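Local coordinates for protein A putative transcriptional regulator (Rhodococcus sp., PDB 2HKU) that probably binds operator DNA as a dimeric transcriptional regulator of the TetR family, with a helical C-terminal domain behind a helix-turn-helix head, at residues A24-T27 / A28-L32; G79-A82 / E83-A87; S110-L113 / F114-A117; E126-D129 / L130-T134; A167-S170 / A171-L175. One frame throughout, in Å; residues are numbered along the deposited sequence.

Interaction 1 of 5, residues A24-T27 / A28-L32; sequences ALFT and AATEL
Thr30 reaches back one turn of helix to Phe26, and its two polar groups close on one carbonyl oxygen. Thr30 OG1 donates to Phe26 O at 2.7 Å, and Thr30 N, the usual helical donor, lies 2.8 Å from the same Phe26 O. They arrive from opposite faces of the peptide plane: the amide is moderately tilted from that plane, whereas the hydroxyl stands well above it. Thr30 can do this because its chi1 of -60° sets OG1 beside its own backbone N, facing the preceding turn. The Phe26 ring, swung anti to its N, brings CD2 to 3.7 Å from Thr30 OG1, at an oblique slant. Further round the helix, Ala28 N and Ala29 N bond to Ala24 O and Leu25 O, and the small methyls let neighbours close in: Ala48 of helix 42-49 on the first, Val70 of helix 63-87 on the second. Phe26 also meets Val70 and Ala73, while Leu25 packs on Ile45 and Val56, which belong to the predicted helix-turn-helix motif. Thr27 OG1 repeats the threonine habit with Asp23 O. Thr27 and Thr30 thus place their hydroxyl protons within the helix, and Thr30 can present carbon to Val70.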
loop_
_atom_site.group_PDB
_atom_site.type_symbol
_atom_site.label_atom_id
_atom_site.label_comp_id
_atom_site.label_asym_id
_atom_site.label_seq_id
_atom_site.Cartn_x
_atom_site.Cartn_y
_atom_site.Cartn_z
ATOM N N ALA A 24 20.158 -17.922 13.546
ATOM C CA ALA A 24 21.238 -17.040 13.094
ATOM C C ALA A 24 20.900 -16.451 11.706
ATOM O O ALA A 24 21.063 -15.268 11.463
ATOM C CB ALA A 24 22.624 -17.777 13.075
ATOM N N LEU A 25 20.442 -17.310 10.821
ATOM C CA LEU A 25 20.013 -16.922 9.455
ATOM C C LEU A 25 18.857 -15.902 9.469
ATOM O O LEU A 25 18.904 -14.813 8.832
ATOM C CB LEU A 25 19.637 -18.184 8.674
ATOM C CG LEU A 25 20.823 -18.907 8.049
ATOM C CD1 LEU A 25 20.333 -20.212 7.444
ATOM C CD2 LEU A 25 21.470 -18.051 6.947
ATOM N N PHE A 26 17.878 -16.224 10.308
ATOM C CA PHE A 26 16.689 -15.419 10.424
ATOM C C PHE A 26 17.007 -14.027 10.864
ATOM O O PHE A 26 16.553 -13.059 10.263
ATOM C CB PHE A 26 15.631 -16.097 11.287
ATOM C CG PHE A 26 14.205 -15.638 10.953
ATOM C CD1 PHE A 26 13.492 -16.249 9.930
ATOM C CD2 PHE A 26 13.590 -14.600 11.661
ATOM C CE1 PHE A 26 12.199 -15.845 9.631
ATOM C CE2 PHE A 26 12.279 -14.206 11.350
ATOM C CZ PHE A 26 11.604 -14.827 10.373
ATOM N N THR A 27 17.835 -13.901 11.907
ATOM C CA THR A 27 18.269 -12.602 12.400
ATOM C C THR A 27 19.072 -11.804 11.375
ATOM O O THR A 27 18.846 -10.639 11.231
ATOM C CB THR A 27 19.091 -12.783 13.749
ATOM O OG1 THR A 27 18.184 -13.329 14.729
ATOM C CG2 THR A 27 19.651 -11.472 14.271
ATOM N N ALA A 28 20.044 -12.430 10.705
ATOM C CA ALA A 28 20.896 -11.706 9.804
ATOM C C ALA A 28 19.981 -11.244 8.664
ATOM O O ALA A 28 19.993 -10.090 8.280
ATOM C CB ALA A 28 21.947 -12.617 9.277
ATOM N N ALA A 29 19.176 -12.187 8.173
ATOM C CA ALA A 29 18.199 -11.899 7.077
ATOM C C ALA A 29 17.324 -10.763 7.450
ATOM O O ALA A 29 17.144 -9.834 6.653
ATOM C CB ALA A 29 17.364 -13.104 6.764
ATOM N N THR A 30 16.772 -10.791 8.643
ATOM C CA THR A 30 15.915 -9.746 9.088
ATOM C C THR A 30 16.634 -8.403 9.046
ATOM O O THR A 30 16.129 -7.460 8.522
ATOM C CB THR A 30 15.337 -10.023 10.495
ATOM O OG1 THR A 30 14.581 -11.202 10.523
ATOM C CG2 THR A 30 14.508 -8.925 10.972
ATOM N N GLU A 31 17.819 -8.304 9.601
ATOM C CA GLU A 31 18.481 -6.985 9.612
ATOM C C GLU A 31 18.742 -6.459 8.207
ATOM O O GLU A 31 18.544 -5.292 7.925
ATOM C CB GLU A 31 19.848 -7.038 10.345
ATOM C CG GLU A 31 20.202 -5.576 10.818
ATOM C CD GLU A 31 21.639 -5.390 11.376
ATOM O OE1 GLU A 31 22.365 -6.432 11.542
ATOM O OE2 GLU A 31 22.033 -4.194 11.611
ATOM N N LEU A 32 19.268 -7.333 7.377
ATOM C CA LEU A 32 19.779 -6.940 6.046
ATOM C C LEU A 32 18.642 -6.616 5.114
ATOM O O LEU A 32 18.711 -5.626 4.396
ATOM C CB LEU A 32 20.650 -8.041 5.442
ATOM C CG LEU A 32 22.065 -7.993 6.067
ATOM C CD1 LEU A 32 22.786 -9.252 5.880
ATOM C CD2 LEU A 32 22.925 -6.837 5.491
#

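Interaction 2 of 5, residues G79-A82 / E83-A87; sequences GKRA and EDDAA. With EDO (1,2-ethanediol), chain D.
Lys80 NZ meets Asp84 OD2 at 2.8 Å, on the syn lone pair of that oxygen, in a salt bridge between residues four apart. The lysine chain runs extended to CE and then bends at chi4 (-79°), which turns the ammonium toward the carboxylate. The backbone ties the same two residues, Asp84 N bonding to Lys80 O. A second salt bridge of the same four-residue spacing follows one residue on. Arg81 bends earlier, at chi2 and chi3, and points NH1 at Asp85 OD1, 3.0 Å away. That oxygen lies in the guanidinium plane, although the two flat groups are turned 53° against each other. With an asparagine in place of Asp84, the Lys80 ammonium would probably lose its countercharge and be freer to swing. The short aspartates suit the second turn, since the long basic chains span the gap. Glu83 faces elsewhere: its extended chain brings OE2 to 2.6 Å from O1 of an ethanediol, probably from the crystallisation liquor, whose O2 also donates to it. Ser141 OG, on helix 125-152, adds a weak bond to OE2, and the diol is shared with helix 161-181. Ala82 and Ala86, small and buried, let helix 92-104 settle close through Ser102, Leu103, Tyr95 and Leu99, while the charged pairs lie toward the outer side of helix 63-87.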
loop_
_atom_site.group_PDB
_atom_site.type_symbol
_atom_site.label_atom_id
_atom_site.label_comp_id
_atom_site.label_asym_id
_atom_site.label_seq_id
_atom_site.Cartn_x
_atom_site.Cartn_y
_atom_site.Cartn_z
ATOM N N GLY A 79 3.358 -5.009 14.423
ATOM C CA GLY A 79 2.011 -4.825 14.901
ATOM C C GLY A 79 1.898 -5.095 16.422
ATOM O O GLY A 79 1.203 -4.362 17.127
ATOM N N LYS A 80 2.533 -6.146 16.933
ATOM C CA LYS A 80 2.463 -6.403 18.399
ATOM C C LYS A 80 3.158 -5.299 19.222
ATOM O O LYS A 80 2.646 -4.879 20.256
ATOM C CB LYS A 80 3.059 -7.780 18.740
ATOM C CG LYS A 80 2.787 -8.171 20.205
ATOM C CD LYS A 80 3.718 -9.296 20.608
ATOM C CE LYS A 80 3.247 -9.919 21.970
ATOM N NZ LYS A 80 3.704 -9.016 23.105
ATOM N N ARG A 81 4.318 -4.843 18.751
ATOM C CA ARG A 81 5.031 -3.723 19.388
ATOM C C ARG A 81 4.191 -2.472 19.473
ATOM O O ARG A 81 4.121 -1.831 20.557
ATOM C CB ARG A 81 6.389 -3.502 18.721
ATOM C CG ARG A 81 7.120 -2.197 19.061
ATOM C CD ARG A 81 7.555 -2.144 20.568
ATOM N NE ARG A 81 8.105 -3.410 21.021
ATOM C CZ ARG A 81 8.060 -3.869 22.286
ATOM N NH1 ARG A 81 7.446 -3.182 23.253
ATOM N NH2 ARG A 81 8.602 -5.049 22.562
ATOM N N ALA A 82 3.445 -2.146 18.394
ATOM C CA ALA A 82 2.552 -1.030 18.388
ATOM C C ALA A 82 1.439 -1.192 19.417
ATOM O O ALA A 82 1.147 -0.247 20.155
ATOM C CB ALA A 82 1.903 -0.771 16.915
ATOM N N GLU A 83 0.781 -2.355 19.430
ATOM C CA GLU A 83 -0.285 -2.650 20.363
ATOM C C GLU A 83 0.277 -2.620 21.842
ATOM O O GLU A 83 -0.389 -2.145 22.776
ATOM C CB GLU A 83 -0.872 -4.029 20.045
ATOM C CG GLU A 83 -1.551 -3.958 18.678
ATOM C CD GLU A 83 -2.154 -5.281 18.188
ATOM O OE1 GLU A 83 -1.800 -6.362 18.729
ATOM O OE2 GLU A 83 -2.994 -5.178 17.265
ATOM N N ASP A 84 1.516 -3.032 21.977
ATOM C CA ASP A 84 2.104 -3.177 23.288
ATOM C C ASP A 84 2.372 -1.806 23.826
ATOM O O ASP A 84 1.945 -1.515 24.943
ATOM C CB ASP A 84 3.355 -4.021 23.199
ATOM C CG ASP A 84 3.069 -5.471 23.367
ATOM O OD1 ASP A 84 1.943 -5.811 23.802
ATOM O OD2 ASP A 84 3.984 -6.273 23.121
ATOM N N ASP A 85 2.990 -0.965 22.987
ATOM C CA ASP A 85 3.355 0.425 23.313
ATOM C C ASP A 85 2.116 1.244 23.502
ATOM O O ASP A 85 2.111 2.139 24.359
ATOM C CB ASP A 85 4.400 1.108 22.330
ATOM C CG ASP A 85 5.827 0.484 22.400
ATOM O OD1 ASP A 85 5.991 -0.589 23.039
ATOM O OD2 ASP A 85 6.820 1.016 21.768
ATOM N N ALA A 86 1.026 0.928 22.793
ATOM C CA ALA A 86 -0.278 1.561 23.016
ATOM C C ALA A 86 -0.986 1.226 24.297
ATOM O O ALA A 86 -1.796 2.028 24.789
ATOM C CB ALA A 86 -1.236 1.240 21.867
ATOM N N ALA A 87 -0.851 -0.025 24.744
ATOM C CA ALA A 87 -1.438 -0.461 26.061
ATOM C C ALA A 87 -0.829 0.334 27.280
ATOM O O ALA A 87 -1.443 0.390 28.338
ATOM C CB ALA A 87 -1.301 -1.991 26.275
HETATM C C1 EDO D . -4.401 -2.477 15.516
HETATM O O1 EDO D . -4.505 -3.094 16.832
HETATM C C2 EDO D . -3.131 -3.084 14.970
HETATM O O2 EDO D . -3.531 -4.414 14.550
#

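Interaction 3 of 5, residues S110-L113 / F114-A117; sequences SVEL and FTSA. With EDO (1,2-ethanediol), chain H.
Thr115 turns its hydroxyl back three residues, to Glu112 O, while Val111 O, four residues back, is bonded by Thr115 N at 2.8 Å. A chi1 of 71° lodges OG1 between the backbone N and the carbonyl carbon, from where it comes to Glu112 O at 2.8 Å, well off to the side of the carbonyl, at a C=O...O angle of 117° and tilted little from its plane. Ser116 N takes the more end-on approach to Glu112 O, at 3.0 Å, so two sound bonds hold this oxygen; any third from Ser116 OG is weak and unsettled. The same rotation sets the methyl CG2 of Thr115 beside its own N and 3.2 Å from Val111 O. A valine in place of Thr115 would probably leave Glu112 O without its hydroxyl partner, with only the Ser116 amide as a sound donor among the contacts described. Glu112 OE1 is hydrogen-bonded to Thr180 OG1 of helix 161-181. Phe114 and Leu113, large and apolar, are turned to the protein interior: Phe114 fills space against Val75, Leu135 and Leu138, while Leu113 meets Phe33 and Leu34 of helix 21-36. On another face, Glu112 and Ser116 pack on Leu119 of the second subunit. An ethanediol donates to Ser116 O and is also bonded to Ser116 O of that subunit. A threonine or serine hydroxyl bonded to a carbonyl one turn back is a common way to bury such residues in a helix, here in the all-helical C-terminal domain of a TetR-family dimer.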
loop_
_atom_site.group_PDB
_atom_site.type_symbol
_atom_site.label_atom_id
_atom_site.label_comp_id
_atom_site.label_asym_id
_atom_site.label_seq_id
_atom_site.Cartn_x
_atom_site.Cartn_y
_atom_site.Cartn_z
ATOM N N SER A 110 9.371 -2.477 8.700
ATOM C CA SER A 110 8.723 -3.803 8.764
ATOM C C SER A 110 7.444 -3.906 7.927
ATOM O O SER A 110 7.284 -4.867 7.195
ATOM C CB SER A 110 8.458 -4.138 10.271
ATOM O OG SER A 110 9.719 -4.283 10.915
ATOM N N VAL A 111 6.529 -2.925 8.035
ATOM C CA VAL A 111 5.321 -2.866 7.160
ATOM C C VAL A 111 5.779 -2.799 5.686
ATOM O O VAL A 111 5.185 -3.424 4.772
ATOM C CB VAL A 111 4.449 -1.633 7.456
ATOM C CG1 VAL A 111 3.218 -1.560 6.536
ATOM C CG2 VAL A 111 4.012 -1.616 8.925
ATOM N N GLU A 112 6.763 -1.946 5.431
ATOM C CA GLU A 112 7.238 -1.748 4.065
ATOM C C GLU A 112 7.860 -3.040 3.486
ATOM O O GLU A 112 7.533 -3.457 2.358
ATOM C CB GLU A 112 8.193 -0.562 4.002
ATOM C CG GLU A 112 8.894 -0.448 2.658
ATOM C CD GLU A 112 10.001 0.584 2.650
ATOM O OE1 GLU A 112 10.095 1.442 3.605
ATOM O OE2 GLU A 112 10.773 0.523 1.674
ATOM N N LEU A 113 8.688 -3.734 4.237
ATOM C CA LEU A 113 9.081 -5.073 3.805
ATOM C C LEU A 113 7.926 -6.051 3.492
ATOM O O LEU A 113 8.001 -6.847 2.509
ATOM C CB LEU A 113 9.970 -5.734 4.862
ATOM C CG LEU A 113 10.800 -6.936 4.566
ATOM C CD1 LEU A 113 11.766 -6.510 3.423
ATOM C CD2 LEU A 113 11.605 -7.276 5.825
ATOM N N PHE A 114 6.869 -6.026 4.310
ATOM C CA PHE A 114 5.797 -6.972 4.138
ATOM C C PHE A 114 5.004 -6.554 2.884
ATOM O O PHE A 114 4.545 -7.417 2.141
ATOM C CB PHE A 114 4.847 -6.894 5.344
ATOM C CG PHE A 114 3.630 -7.788 5.207
ATOM C CD1 PHE A 114 3.767 -9.171 5.048
ATOM C CD2 PHE A 114 2.340 -7.229 5.285
ATOM C CE1 PHE A 114 2.638 -10.003 4.947
ATOM C CE2 PHE A 114 1.212 -8.033 5.225
ATOM C CZ PHE A 114 1.311 -9.420 5.018
ATOM N N THR A 115 4.804 -5.243 2.675
ATOM C CA THR A 115 4.235 -4.754 1.363
ATOM C C THR A 115 5.060 -5.246 0.139
ATOM O O THR A 115 4.458 -5.654 -0.896
ATOM C CB THR A 115 3.940 -3.167 1.315
ATOM O OG1 THR A 115 5.174 -2.435 1.286
ATOM C CG2 THR A 115 3.094 -2.754 2.455
ATOM N N SER A 116 6.397 -5.248 0.246
ATOM C CA SER A 116 7.269 -5.763 -0.841
ATOM C C SER A 116 7.095 -7.229 -1.003
ATOM O O SER A 116 6.965 -7.756 -2.173
ATOM C CB SER A 116 8.743 -5.448 -0.645
ATOM O OG SER A 116 8.827 -4.033 -0.734
ATOM N N ALA A 117 7.006 -7.908 0.144
ATOM C CA ALA A 117 6.672 -9.339 0.090
ATOM C C ALA A 117 5.302 -9.644 -0.609
ATOM O O ALA A 117 5.226 -10.622 -1.351
ATOM C CB ALA A 117 6.707 -10.012 1.459
HETATM C C1 EDO H . 8.669 -3.848 -5.385
HETATM O O1 EDO H . 9.535 -2.764 -5.923
HETATM C C2 EDO H . 9.072 -4.686 -4.128
HETATM O O2 EDO H . 8.525 -6.093 -4.205
#

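Interaction 4 of 5, residues E126-D129 / L130-T134; sequences ELRD and LITDT
Thr132 has chi1 of 60°, which places OG1 between its backbone N and carbonyl carbon and CG2 beside the N; both branches face Arg128 O. OG1 donates to Arg128 O at 3.2 Å, tilted from the carbonyl plane, while the amide Thr132 N makes the shorter bond to that oxygen, 2.8 Å. The methyl CG2 lies 3.3 Å from the same Arg128 O and, more loosely, 3.8 Å from Arg128 NH1, the arginine starting anti to its N and bending at chi2. At the neighbouring residue, Leu127 O receives only weak bonds from Leu130 N and Ile131 N. There the two leucines touch by branch ends, Leu127 CD1 and Leu130 CD2 being 4.1 Å apart. A second threonine, Thr134, works from chi1 of -59°; its OG1 reaches Leu130 O at 2.6 Å, on the opposite face of the carbonyl from Thr134 N. Asp129 and Asp133, charged and exposed, occupy the solvent side. Leu130 packs on Val68 of helix 63-87, and Ile131 on Phe114 and Met118 of helix 108-120. Ala181 of the second subunit rests on Arg128, Ile131 and Thr132. The arrangement is that of an amphipathic helix near its start, in the helical C-terminal domain of the TetR family.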
loop_
_atom_site.group_PDB
_atom_site.type_symbol
_atom_site.label_atom_id
_atom_site.label_comp_id
_atom_site.label_asym_id
_atom_site.label_seq_id
_atom_site.Cartn_x
_atom_site.Cartn_y
_atom_site.Cartn_z
ATOM N N GLU A 126 2.875 -21.749 -1.780
ATOM C CA GLU A 126 3.631 -21.911 -0.516
ATOM C C GLU A 126 3.185 -20.660 0.168
ATOM O O GLU A 126 2.902 -20.651 1.394
ATOM C CB GLU A 126 5.143 -21.926 -0.680
ATOM C CG GLU A 126 5.711 -22.703 -1.821
ATOM C CD GLU A 126 6.990 -22.029 -2.308
ATOM O OE1 GLU A 126 7.942 -21.863 -1.485
ATOM O OE2 GLU A 126 7.030 -21.651 -3.500
ATOM N N LEU A 127 3.293 -19.530 -0.532
ATOM C CA LEU A 127 4.257 -18.508 -0.238
ATOM C C LEU A 127 3.121 -17.448 -0.053
ATOM O O LEU A 127 3.131 -16.695 0.882
ATOM C CB LEU A 127 5.231 -18.170 -1.363
ATOM C CG LEU A 127 6.648 -17.795 -0.901
ATOM C CD1 LEU A 127 7.299 -18.869 -0.022
ATOM C CD2 LEU A 127 7.548 -17.457 -2.081
ATOM N N ARG A 128 2.136 -17.475 -0.971
ATOM C CA ARG A 128 0.838 -16.854 -0.811
ATOM C C ARG A 128 0.124 -17.223 0.536
ATOM O O ARG A 128 -0.490 -16.377 1.145
ATOM C CB ARG A 128 -0.043 -17.209 -2.003
ATOM C CG ARG A 128 -1.262 -16.382 -2.155
ATOM C CD ARG A 128 -2.479 -17.253 -2.485
ATOM N NE ARG A 128 -3.576 -16.450 -3.035
ATOM C CZ ARG A 128 -4.803 -16.321 -2.504
ATOM N NH1 ARG A 128 -5.147 -16.968 -1.381
ATOM N NH2 ARG A 128 -5.707 -15.550 -3.123
ATOM N N ASP A 129 0.240 -18.477 0.989
ATOM C CA ASP A 129 -0.335 -18.912 2.269
ATOM C C ASP A 129 0.277 -18.235 3.506
ATOM O O ASP A 129 -0.415 -17.937 4.488
ATOM C CB ASP A 129 -0.249 -20.422 2.371
ATOM C CG ASP A 129 -1.138 -21.146 1.327
ATOM O OD1 ASP A 129 -1.984 -20.530 0.611
ATOM O OD2 ASP A 129 -0.934 -22.355 1.207
ATOM N N LEU A 130 1.576 -17.986 3.454
ATOM C CA LEU A 130 2.278 -17.231 4.520
ATOM C C LEU A 130 1.716 -15.803 4.567
ATOM O O LEU A 130 1.445 -15.277 5.660
ATOM C CB LEU A 130 3.760 -17.096 4.171
ATOM C CG LEU A 130 4.935 -17.858 4.815
ATOM C CD1 LEU A 130 4.545 -19.121 5.448
ATOM C CD2 LEU A 130 6.155 -18.045 3.876
ATOM N N ILE A 131 1.567 -15.193 3.373
ATOM C CA ILE A 131 1.071 -13.848 3.215
ATOM C C ILE A 131 -0.349 -13.773 3.742
ATOM O O ILE A 131 -0.677 -12.856 4.517
ATOM C CB ILE A 131 1.061 -13.315 1.697
ATOM C CG1 ILE A 131 2.483 -13.027 1.138
ATOM C CG2 ILE A 131 0.288 -11.997 1.597
ATOM C CD1 ILE A 131 3.307 -12.056 1.916
ATOM N N THR A 132 -1.231 -14.670 3.250
ATOM C CA THR A 132 -2.618 -14.623 3.652
ATOM C C THR A 132 -2.795 -14.948 5.130
ATOM O O THR A 132 -3.648 -14.354 5.803
ATOM C CB THR A 132 -3.600 -15.411 2.700
ATOM O OG1 THR A 132 -3.233 -16.759 2.659
ATOM C CG2 THR A 132 -3.434 -14.961 1.380
ATOM N N ASP A 133 -2.043 -15.900 5.656
ATOM C CA ASP A 133 -2.184 -16.128 7.039
ATOM C C ASP A 133 -1.821 -14.880 7.836
ATOM O O ASP A 133 -2.453 -14.623 8.812
ATOM C CB ASP A 133 -1.321 -17.284 7.555
ATOM C CG ASP A 133 -1.988 -18.704 7.320
ATOM O OD1 ASP A 133 -3.182 -18.778 6.921
ATOM O OD2 ASP A 133 -1.275 -19.693 7.536
ATOM N N THR A 134 -0.735 -14.213 7.442
ATOM C CA THR A 134 -0.159 -13.000 8.101
ATOM C C THR A 134 -1.168 -11.874 8.064
ATOM O O THR A 134 -1.458 -11.283 9.056
ATOM C CB THR A 134 1.254 -12.599 7.503
ATOM O OG1 THR A 134 2.162 -13.711 7.667
ATOM C CG2 THR A 134 1.891 -11.305 8.213
#

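Interaction 5 of 5, residues A167-S170 / A171-L175; sequences AFWS and AIFGL. With EDO (1,2-ethanediol), chain D.
Ile172 lies over one face of the Phe168 ring, with CG1 3.9 Å from the ring centroid and displaced toward the rim, a CH-pi contact between residues four apart. Phe168 CG is anti to the backbone N (chi1 175°), which sends the ring along the helix to where Ile172 can cover it. The other branch of Ile172, CG2, comes to 4.0 Å from Trp169 CZ3, so a beta-branched side chain serves two aromatic neighbours at once. Trp169 in turn meets Phe173 obliquely, their planes inclined at 39°, and Trp169 CE3 stands 3.5 Å from Phe173 CE1. Phe173 also lays one face over the backbone, Trp169 O being 3.2 Å from its CD2, while Phe173 N bonds to that same oxygen. The indole N-H, Trp169 NE1, donates to O2 of the ethanediol at 2.9 Å. Ser170 turns its hydroxyl back to Lys166 O, which satisfies it in a buried position. Around this, Phe168 packs on Leu99 and Leu103 of helix 92-104, Ala171 on Ile197 of helix 190-201, and Trp169 on Leu138 of helix 125-152. Phe173 leans on helix 108-120, while Ala167, Ser170, Phe173 and Leu175 face the second subunit.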
loop_
_atom_site.group_PDB
_atom_site.type_symbol
_atom_site.label_atom_id
_atom_site.label_comp_id
_atom_site.label_asym_id
_atom_site.label_seq_id
_atom_site.Cartn_x
_atom_site.Cartn_y
_atom_site.Cartn_z
ATOM N N ALA A 167 -9.990 -1.601 7.136
ATOM C CA ALA A 167 -9.864 -0.173 6.794
ATOM C C ALA A 167 -8.695 0.438 7.487
ATOM O O ALA A 167 -7.960 1.251 6.901
ATOM C CB ALA A 167 -11.166 0.591 7.179
ATOM N N PHE A 168 -8.451 0.010 8.718
ATOM C CA PHE A 168 -7.269 0.472 9.467
ATOM C C PHE A 168 -5.958 -0.099 8.779
ATOM O O PHE A 168 -5.033 0.624 8.443
ATOM C CB PHE A 168 -7.301 0.018 10.936
ATOM C CG PHE A 168 -5.974 0.415 11.716
ATOM C CD1 PHE A 168 -5.800 1.712 12.186
ATOM C CD2 PHE A 168 -4.942 -0.517 11.913
ATOM C CE1 PHE A 168 -4.584 2.077 12.883
ATOM C CE2 PHE A 168 -3.741 -0.241 12.579
ATOM C CZ PHE A 168 -3.515 1.103 13.039
ATOM N N TRP A 169 -5.891 -1.402 8.579
ATOM C CA TRP A 169 -4.698 -1.969 7.955
ATOM C C TRP A 169 -4.378 -1.477 6.513
ATOM O O TRP A 169 -3.221 -1.295 6.181
ATOM C CB TRP A 169 -4.662 -3.518 8.090
ATOM C CG TRP A 169 -4.042 -3.883 9.465
ATOM C CD1 TRP A 169 -4.712 -4.313 10.590
ATOM C CD2 TRP A 169 -2.678 -3.749 9.824
ATOM N NE1 TRP A 169 -3.809 -4.441 11.644
ATOM C CE2 TRP A 169 -2.557 -4.102 11.182
ATOM C CE3 TRP A 169 -1.522 -3.311 9.128
ATOM C CZ2 TRP A 169 -1.334 -4.051 11.852
ATOM C CZ3 TRP A 169 -0.301 -3.291 9.800
ATOM C CH2 TRP A 169 -0.205 -3.725 11.114
ATOM N N SER A 170 -5.370 -1.424 5.631
ATOM C CA SER A 170 -5.058 -0.948 4.252
ATOM C C SER A 170 -4.623 0.507 4.180
ATOM O O SER A 170 -3.758 0.826 3.395
ATOM C CB SER A 170 -6.245 -1.135 3.351
ATOM O OG SER A 170 -7.353 -0.550 3.967
ATOM N N ALA A 171 -5.168 1.364 5.063
ATOM C CA ALA A 171 -4.604 2.758 5.302
ATOM C C ALA A 171 -3.119 2.726 5.746
ATOM O O ALA A 171 -2.245 3.440 5.208
ATOM C CB ALA A 171 -5.461 3.543 6.372
ATOM N N ILE A 172 -2.840 1.928 6.792
ATOM C CA ILE A 172 -1.480 1.768 7.202
ATOM C C ILE A 172 -0.546 1.381 6.026
ATOM O O ILE A 172 0.458 2.030 5.830
ATOM C CB ILE A 172 -1.318 0.804 8.444
ATOM C CG1 ILE A 172 -1.999 1.414 9.717
ATOM C CG2 ILE A 172 0.137 0.457 8.630
ATOM C CD1 ILE A 172 -1.259 2.647 10.351
ATOM N N PHE A 173 -0.892 0.329 5.269
ATOM C CA PHE A 173 -0.102 -0.097 4.085
ATOM C C PHE A 173 0.100 1.031 3.083
ATOM O O PHE A 173 1.244 1.351 2.703
ATOM C CB PHE A 173 -0.769 -1.312 3.389
ATOM C CG PHE A 173 -0.874 -2.553 4.271
ATOM C CD1 PHE A 173 0.116 -2.864 5.201
ATOM C CD2 PHE A 173 -1.964 -3.402 4.141
ATOM C CE1 PHE A 173 -0.041 -4.058 6.013
ATOM C CE2 PHE A 173 -2.137 -4.575 4.905
ATOM C CZ PHE A 173 -1.221 -4.882 5.819
ATOM N N GLY A 174 -0.989 1.689 2.726
ATOM C CA GLY A 174 -0.942 2.811 1.694
ATOM C C GLY A 174 -0.190 4.049 2.218
ATOM O O GLY A 174 0.516 4.751 1.459
ATOM N N LEU A 175 -0.334 4.342 3.508
ATOM C CA LEU A 175 0.461 5.441 4.110
ATOM C C LEU A 175 1.949 5.127 4.198
ATOM O O LEU A 175 2.786 5.976 3.868
ATOM C CB LEU A 175 -0.045 5.863 5.508
ATOM C CG LEU A 175 -1.425 6.407 5.476
ATOM C CD1 LEU A 175 -2.279 6.307 6.793
ATOM C CD2 LEU A 175 -1.386 7.804 4.915
HETATM C C1 EDO D . -4.401 -2.477 15.516
HETATM O O1 EDO D . -4.505 -3.094 16.832
HETATM C C2 EDO D . -3.131 -3.084 14.970
HETATM O O2 EDO D . -3.531 -4.414 14.550
#

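All five contacts lie within continuous helix, between residues three or four apart, but their chemistry follows their place. Interactions 3 and 5 are buried: aromatic and aliphatic groups dominate 5, a backbone-bonded hydroxyl marks 3, and the two touch through Val111 and Phe173. Interaction 4 is partly exposed, yet meets interaction 3 where Ile131 and Thr134 press on Phe114. These three all reach the second subunit. Interaction 2, on helix 63-87, is where ion pairs take over; it touches none of the others directly, though its ethanediol is shared with interaction 5. Interaction 1 belongs to the probable DNA-binding head, its centre about 26 Å from that of interaction 5, and shares with 3 and 4 the threonine-to-carbonyl bond.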